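PDB 5SV6: extracellular solute-binding protein, family 3 from Methylophaga aminisulfidivorans MP, which is of unknown function but has a periplasmic binding protein-like architecture and is probably connected with the methanol dehydrogenase system. Local coordinates for residues D88-A91 against I92-V95; K141-S145 against P146-D150; V201-V205 against S206-D210. All coordinates share one frame; numbering follows the deposited sequence. Where two conformers were deposited one is given.

How the interactions relate
Along the chain the three contacts come in series, each at a junction between a helix and the chain beside it. Interaction 1 links strand 82-87 to helix 94-99; its centre is about 34 Å from that of interaction 2 and about 27 Å from that of interaction 3. Interactions 2 and 3 are neighbours, their nearest atoms about 5 Å apart: helix 146-149 leads to strand 154-156, which pairs in parallel with strand 211-215 after interaction 3, and Asp210 bonds to Ser152 and Lys153. Interactions 1 and 2 lie on opposite sides of the chain's centre, so interactions 2 and 3 probably join helices to strands in one lobe of the binding-protein-like fold and interaction 1 in the other.

Interaction 1: D88-A91 against I92-V95; sequences DKAA and IFLV
Lys89 folds over the ring of Phe93 where the chain leaves strand 82-87 and turns into helix 94-99, the start of a beta-alpha-beta crossover to strand 106-111 in one lobe of the binding-protein-like fold. The lysine suits this place because both its hydrocarbon and its charge are used. Its CG is anti to the carbonyl carbon (chi1 -57°), and bends at each of the three later torsions curl the chain over the ring instead of letting it extend. As a result CE makes a CH-pi contact 4.2 Å from the centroid of the Phe93 ring, and NZ forms a cation-pi interaction 4.6 Å from that centroid, almost on the ring normal. The ammonium also makes a salt bridge to Glu97, so it answers to both a pi cloud and a carboxylate. On the opposite face of the ring, offset toward the rim, Ile92 CG2 sits 3.9 Å above the plane. A serine in place of Phe93 would probably leave the Lys89 ammonium without its pi partner, its chain freer to uncurl, and Ile92 CG2 without a ring to rest on.

The backbone beside them turns by two consecutive bonds from a residue to the one three before it. Phe93 N donates to Ala90 O at 3.0 Å, and Leu94 N donates to Ala91 O over the same length; both bonds are nearly straight at the hydrogen, yet each donor stands above the carbonyl plane. Ala90 is buried, its CB 4.2 Å from Phe93 CD1, and a small side chain suits that spot. Leu94, which packs on Val107 of strand 106-111, places CD1 4.0 Å from Ala91 CB and CG 3.3 Å from Ala91 O.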
loop_
_atom_site.group_PDB
_atom_site.type_symbol
_atom_site.label_atom_id
_atom_site.label_comp_id
_atom_site.label_asym_id
_atom_site.label_seq_id
_atom_site.Cartn_x
_atom_site.Cartn_y
_atom_site.Cartn_z
ATOM N N ASP A 88 7.479 4.283 -15.811
ATOM C CA ASP A 88 8.497 5.025 -15.089
ATOM C C ASP A 88 7.861 5.927 -14.054
ATOM O O ASP A 88 8.552 6.571 -13.271
ATOM C CB ASP A 88 9.328 5.852 -16.066
ATOM C CG ASP A 88 9.953 5.005 -17.136
ATOM O OD1 ASP A 88 10.838 4.195 -16.792
ATOM O OD2 ASP A 88 9.555 5.138 -18.314
ATOM N N LYS A 89 6.538 5.986 -14.073
ATOM C CA LYS A 89 5.797 6.771 -13.102
ATOM C C LYS A 89 5.472 5.920 -11.871
ATOM O O LYS A 89 5.631 4.696 -11.888
ATOM C CB LYS A 89 4.507 7.317 -13.720
ATOM C CG LYS A 89 4.698 8.168 -14.980
ATOM C CD LYS A 89 5.014 9.616 -14.645
ATOM C CE LYS A 89 3.801 10.359 -14.108
ATOM N NZ LYS A 89 2.960 10.974 -15.187
ATOM N N ALA A 90 5.018 6.579 -10.813
ATOM C CA ALA A 90 4.613 5.906 -9.590
ATOM C C ALA A 90 3.452 4.967 -9.905
ATOM O O ALA A 90 2.706 5.213 -10.845
ATOM C CB ALA A 90 4.195 6.932 -8.557
ATOM N N ALA A 91 3.298 3.906 -9.116
ATOM C CA ALA A 91 2.253 2.906 -9.365
ATOM C C ALA A 91 0.839 3.490 -9.330
ATOM O O ALA A 91 -0.076 2.968 -9.972
ATOM C CB ALA A 91 2.376 1.729 -8.380
ATOM N N ILE A 92 0.654 4.579 -8.595
ATOM C CA ILE A 92 -0.661 5.212 -8.525
ATOM C C ILE A 92 -1.177 5.659 -9.907
ATOM O O ILE A 92 -2.386 5.830 -10.092
ATOM C CB ILE A 92 -0.685 6.386 -7.489
ATOM C CG1 ILE A 92 -2.122 6.784 -7.127
ATOM C CG2 ILE A 92 0.113 7.585 -7.994
ATOM C CD1 ILE A 92 -2.210 7.874 -6.058
ATOM N N PHE A 93 -0.272 5.805 -10.879
ATOM C CA PHE A 93 -0.638 6.182 -12.257
ATOM C C PHE A 93 -0.838 5.017 -13.236
ATOM O O PHE A 93 -1.103 5.239 -14.421
ATOM C CB PHE A 93 0.418 7.118 -12.860
ATOM C CG PHE A 93 0.537 8.426 -12.150
ATOM C CD1 PHE A 93 1.679 8.735 -11.426
ATOM C CD2 PHE A 93 -0.502 9.342 -12.182
ATOM C CE1 PHE A 93 1.789 9.939 -10.755
ATOM C CE2 PHE A 93 -0.396 10.556 -11.512
ATOM C CZ PHE A 93 0.748 10.852 -10.800
ATOM N N LEU A 94 -0.695 3.787 -12.763
ATOM C CA LEU A 94 -0.798 2.628 -13.646
ATOM C C LEU A 94 -2.172 2.499 -14.304
ATOM O O LEU A 94 -2.285 2.110 -15.462
ATOM C CB LEU A 94 -0.484 1.353 -12.871
ATOM C CG LEU A 94 0.985 1.153 -12.506
ATOM C CD1 LEU A 94 1.134 -0.113 -11.672
ATOM C CD2 LEU A 94 1.797 1.055 -13.777
ATOM N N VAL A 95 -3.208 2.811 -13.543
ATOM C CA VAL A 95 -4.568 2.669 -14.030
ATOM C C VAL A 95 -4.853 3.683 -15.137
ATOM O O VAL A 95 -5.309 3.326 -16.215
ATOM C CB VAL A 95 -5.586 2.828 -12.887
ATOM C CG1 VAL A 95 -6.997 3.052 -13.445
ATOM C CG2 VAL A 95 -5.543 1.609 -11.960
#

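Interaction 2: K141-S145 against P146-D150; sequences KNWQS and PALKD
Leu148 reaches back from the short helix 146-149 over the turn that precedes it, and its side chain follows the turn's backbone. From CB, which lies 3.5 Å from Ser145 O, the chain passes to CG, held anti to its own carbonyl carbon (chi1 -63°) and still near that same oxygen. CD1 then meets Asn142 O at 3.3 Å, Trp143 O at 3.7 Å and the indole carbon Trp143 CE3 at 4.0 Å, the two side chains crossing at about a right angle. Ile140 adds a further apolar neighbour. A branched aliphatic residue fits because its methyl can fill a corner shaped by carbonyls and ring carbons together.

The corner is built by a type I beta turn from Asn142 to Ser145, closed by Ser145 N donating to Asn142 O at 3.1 Å. Asn142 reinforces it with an Asx turn, OD1 accepting from Gln144 N at 3.0 Å. Trp143 is buried, edge-to-face with both His213 and Phe130, with NE1 hydrogen-bonded to Gln249, and it packs on Met165 and Leu166 of helix 161-168.

At the N-cap of the helix stands Ser145. In one of its two modelled conformers, Ser145 OG lies anti to the backbone N (chi1 165°) and accepts a weak bond from Ala147 N at 3.3 Å, but its stronger partner is Asp139 O. Ser145 O accepts from Leu148 N at 3.1 Å. Proline follows naturally: an N-H at the first helical position would have no carbonyl within the helix to bond, so lacking one costs nothing.

Asn142 O already accepts from Ser145 N and touches the Leu148 methyl only by van der Waals contact, so hydrocarbon lies over the turn without breaking its hydrogen bond.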
loop_
_atom_site.group_PDB
_atom_site.type_symbol
_atom_site.label_atom_id
_atom_site.label_comp_id
_atom_site.label_asym_id
_atom_site.label_seq_id
_atom_site.Cartn_x
_atom_site.Cartn_y
_atom_site.Cartn_z
ATOM N N LYS A 141 -3.086 1.650 20.470
ATOM C CA LYS A 141 -3.990 0.659 19.911
ATOM C C LYS A 141 -4.811 1.240 18.770
ATOM O O LYS A 141 -5.219 0.523 17.856
ATOM C CB LYS A 141 -4.937 0.144 20.997
ATOM C CG LYS A 141 -4.258 -0.711 22.062
ATOM C CD LYS A 141 -4.128 -2.170 21.624
ATOM C CE LYS A 141 -3.985 -3.104 22.823
ATOM N NZ LYS A 141 -2.759 -2.822 23.622
ATOM N N ASN A 142 -5.059 2.540 18.835
ATOM C CA ASN A 142 -5.924 3.179 17.855
ATOM C C ASN A 142 -5.779 4.687 17.906
ATOM O O ASN A 142 -4.987 5.206 18.693
ATOM C CB ASN A 142 -7.388 2.749 18.062
ATOM C CG ASN A 142 -7.924 3.109 19.437
ATOM O OD1 ASN A 142 -7.646 4.183 19.979
ATOM N ND2 ASN A 142 -8.713 2.205 20.010
ATOM N N TRP A 143 -6.556 5.390 17.085
ATOM C CA TRP A 143 -6.401 6.839 16.943
ATOM C C TRP A 143 -6.840 7.648 18.160
ATOM O O TRP A 143 -6.516 8.835 18.277
ATOM C CB TRP A 143 -7.105 7.330 15.674
ATOM C CG TRP A 143 -6.288 7.125 14.438
ATOM C CD1 TRP A 143 -6.511 6.221 13.442
ATOM C CD2 TRP A 143 -5.099 7.836 14.076
ATOM N NE1 TRP A 143 -5.544 6.334 12.474
ATOM C CE2 TRP A 143 -4.664 7.320 12.840
ATOM C CE3 TRP A 143 -4.369 8.867 14.668
ATOM C CZ2 TRP A 143 -3.526 7.803 12.183
ATOM C CZ3 TRP A 143 -3.232 9.348 14.010
ATOM C CH2 TRP A 143 -2.828 8.813 12.786
ATOM N N GLN A 144 -7.562 7.007 19.075
ATOM C CA GLN A 144 -7.983 7.672 20.305
ATOM C C GLN A 144 -7.010 7.477 21.467
ATOM O O GLN A 144 -7.261 7.963 22.566
ATOM C CB GLN A 144 -9.405 7.245 20.709
ATOM C CG GLN A 144 -10.489 8.024 19.968
ATOM C CD GLN A 144 -11.913 7.597 20.331
ATOM O OE1 GLN A 144 -12.146 6.946 21.351
ATOM N NE2 GLN A 144 -12.875 7.974 19.487
ATOM N N SER A 145 -5.896 6.787 21.224
ATOM C CA SER A 145 -4.893 6.574 22.266
ATOM C C SER A 145 -4.309 7.886 22.761
ATOM O O SER A 145 -3.807 8.693 21.971
ATOM C CB SER A 145 -3.763 5.669 21.777
ATOM O OG SER A 145 -2.652 5.752 22.655
ATOM N N PRO A 146 -4.368 8.108 24.082
ATOM C CA PRO A 146 -3.826 9.344 24.652
ATOM C C PRO A 146 -2.331 9.515 24.380
ATOM O O PRO A 146 -1.863 10.651 24.316
ATOM C CB PRO A 146 -4.095 9.179 26.151
ATOM C CG PRO A 146 -5.299 8.286 26.210
ATOM C CD PRO A 146 -5.084 7.303 25.088
ATOM N N ALA A 147 -1.603 8.411 24.208
ATOM C CA ALA A 147 -0.178 8.473 23.876
ATOM C C ALA A 147 0.120 9.306 22.624
ATOM O O ALA A 147 1.115 10.027 22.580
ATOM C CB ALA A 147 0.405 7.062 23.732
ATOM N N LEU A 148 -0.734 9.200 21.610
ATOM C CA LEU A 148 -0.545 9.943 20.364
ATOM C C LEU A 148 -0.558 11.457 20.612
ATOM O O LEU A 148 0.089 12.217 19.894
ATOM C CB LEU A 148 -1.616 9.554 19.332
ATOM C CG LEU A 148 -1.633 8.092 18.857
ATOM C CD1 LEU A 148 -2.974 7.746 18.214
ATOM C CD2 LEU A 148 -0.483 7.802 17.889
ATOM N N LYS A 149 -1.289 11.880 21.644
ATOM C CA LYS A 149 -1.381 13.293 22.027
ATOM C C LYS A 149 -0.064 13.877 22.545
ATOM O O LYS A 149 0.167 15.086 22.474
ATOM C CB LYS A 149 -2.464 13.473 23.098
ATOM C CG LYS A 149 -3.811 13.941 22.587
ATOM C CD LYS A 149 -4.436 12.946 21.628
ATOM C CE LYS A 149 -5.922 13.227 21.445
ATOM N NZ LYS A 149 -6.158 14.695 21.314
ATOM N N ASP A 150 0.796 13.020 23.080
ATOM C CA ASP A 150 2.080 13.467 23.590
ATOM C C ASP A 150 3.160 13.481 22.504
ATOM O O ASP A 150 4.300 13.855 22.766
ATOM C CB ASP A 150 2.520 12.590 24.769
ATOM C CG ASP A 150 1.464 12.520 25.873
ATOM O OD1 ASP A 150 0.682 13.484 25.995
ATOM O OD2 ASP A 150 1.416 11.508 26.615
#

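Interaction 3: V201-V205 against S206-D210; sequences VSEVV and SGKAD
Glu203 and Ala209 meet on the packed side of this contact, CB against CB at 3.8 Å. The same alanine CB also lies 4.3 Å from Val204 CG2, whose valine rests on Leu230 of strand 230-234; alanine suits a place this close to the helix, where a larger side chain would probably be crowded. The backbone draws the loop in too: Ala209 N donates to Glu203 O at 2.9 Å in a nearly straight bond (172°), although the donor stands above the carbonyl plane. Here a water bridges the helix end and the loop, donating to Val204 O and to Ala209 O.

This is the C-terminal end of helix 197-206, where the chain reverses into strand 211-215 of the mixed sheet. Gly207 leaves the helix with positive phi (87°), a conformation that would jam a CB against the carbonyl O of Ser206, and its N donates to Val204 O at 3.0 Å.

The other side is polar and looser. Glu203 OE1 bonds to Tyr178 and touches Lys208 CB at 3.4 Å, but the lysine NZ heads off, 6.3 Å from OE1, too far for a salt bridge. A separate water donates to Glu203 OE2 at 2.6 Å and also bonds Ser206 OG. Lying between its backbone N and carbonyl carbon (chi1 79°), Ser206 OG comes within 3.0 Å of Glu203 O, one of the acceptors its proton can reach.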
loop_
_atom_site.group_PDB
_atom_site.type_symbol
_atom_site.label_atom_id
_atom_site.label_comp_id
_atom_site.label_asym_id
_atom_site.label_seq_id
_atom_site.Cartn_x
_atom_site.Cartn_y
_atom_site.Cartn_z
ATOM N N VAL A 201 9.649 4.134 7.535
ATOM C CA VAL A 201 10.009 3.189 8.592
ATOM C C VAL A 201 11.346 3.581 9.230
ATOM O O VAL A 201 11.509 3.546 10.456
ATOM C CB VAL A 201 10.025 1.736 8.082
ATOM C CG1 VAL A 201 10.519 0.789 9.180
ATOM C CG2 VAL A 201 8.620 1.335 7.621
ATOM N N SER A 202 12.291 3.988 8.390
ATOM C CA SER A 202 13.614 4.399 8.854
ATOM C C SER A 202 13.571 5.576 9.826
ATOM O O SER A 202 14.392 5.666 10.737
ATOM C CB SER A 202 14.508 4.734 7.662
ATOM O OG SER A 202 14.910 3.537 7.025
ATOM N N GLU A 203 12.615 6.479 9.619
ATOM C CA GLU A 203 12.433 7.639 10.496
ATOM C C GLU A 203 12.057 7.217 11.917
ATOM O O GLU A 203 12.438 7.867 12.889
ATOM C CB GLU A 203 11.350 8.555 9.932
ATOM C CG GLU A 203 11.768 9.293 8.681
ATOM C CD GLU A 203 12.846 10.317 8.959
ATOM O OE1 GLU A 203 12.551 11.320 9.640
ATOM O OE2 GLU A 203 13.991 10.112 8.512
ATOM N N VAL A 204 11.293 6.138 12.026
ATOM C CA VAL A 204 10.944 5.587 13.332
ATOM C C VAL A 204 12.166 4.928 13.965
ATOM O O VAL A 204 12.476 5.162 15.131
ATOM C CB VAL A 204 9.798 4.566 13.243
ATOM C CG1 VAL A 204 9.466 4.002 14.642
ATOM C CG2 VAL A 204 8.559 5.202 12.605
ATOM N N VAL A 205 12.866 4.116 13.185
ATOM C CA VAL A 205 14.098 3.481 13.654
ATOM C C VAL A 205 15.096 4.517 14.176
ATOM O O VAL A 205 15.740 4.305 15.209
ATOM C CB VAL A 205 14.744 2.634 12.542
ATOM C CG1 VAL A 205 16.154 2.207 12.927
ATOM C CG2 VAL A 205 13.867 1.435 12.224
ATOM N N SER A 206 15.194 5.644 13.476
ATOM C CA SER A 206 16.136 6.700 13.838
ATOM C C SER A 206 15.646 7.556 15.002
ATOM O O SER A 206 16.432 8.267 15.632
ATOM C CB SER A 206 16.420 7.604 12.637
ATOM O OG SER A 206 15.371 8.544 12.436
ATOM N N GLY A 207 14.346 7.504 15.281
ATOM C CA GLY A 207 13.784 8.292 16.357
ATOM C C GLY A 207 13.389 9.693 15.932
ATOM O O GLY A 207 12.854 10.462 16.732
ATOM N N LYS A 208 13.635 10.028 14.669
ATOM C CA LYS A 208 13.231 11.321 14.143
ATOM C C LYS A 208 11.713 11.417 14.062
ATOM O O LYS A 208 11.142 12.503 14.180
ATOM C CB LYS A 208 13.855 11.579 12.767
ATOM C CG LYS A 208 15.350 11.844 12.803
ATOM C CD LYS A 208 15.677 13.102 13.597
ATOM C CE LYS A 208 17.181 13.355 13.628
ATOM N NZ LYS A 208 17.729 13.741 12.287
ATOM N N ALA A 209 11.064 10.277 13.845
ATOM C CA ALA A 209 9.615 10.213 13.953
ATOM C C ALA A 209 9.253 9.558 15.277
ATOM O O ALA A 209 9.848 8.557 15.659
ATOM C CB ALA A 209 9.011 9.432 12.784
ATOM N N ASP A 210 8.287 10.127 15.989
ATOM C CA ASP A 210 7.747 9.453 17.168
ATOM C C ASP A 210 7.046 8.166 16.760
ATOM O O ASP A 210 7.024 7.184 17.511
ATOM C CB ASP A 210 6.745 10.365 17.876
ATOM C CG ASP A 210 7.399 11.585 18.464
ATOM O OD1 ASP A 210 8.399 11.409 19.183
ATOM O OD2 ASP A 210 6.920 12.708 18.200
HETATM O O HOH W 1 16.000 9.551 10.064
HETATM O O HOH W 2 10.647 6.446 17.072
#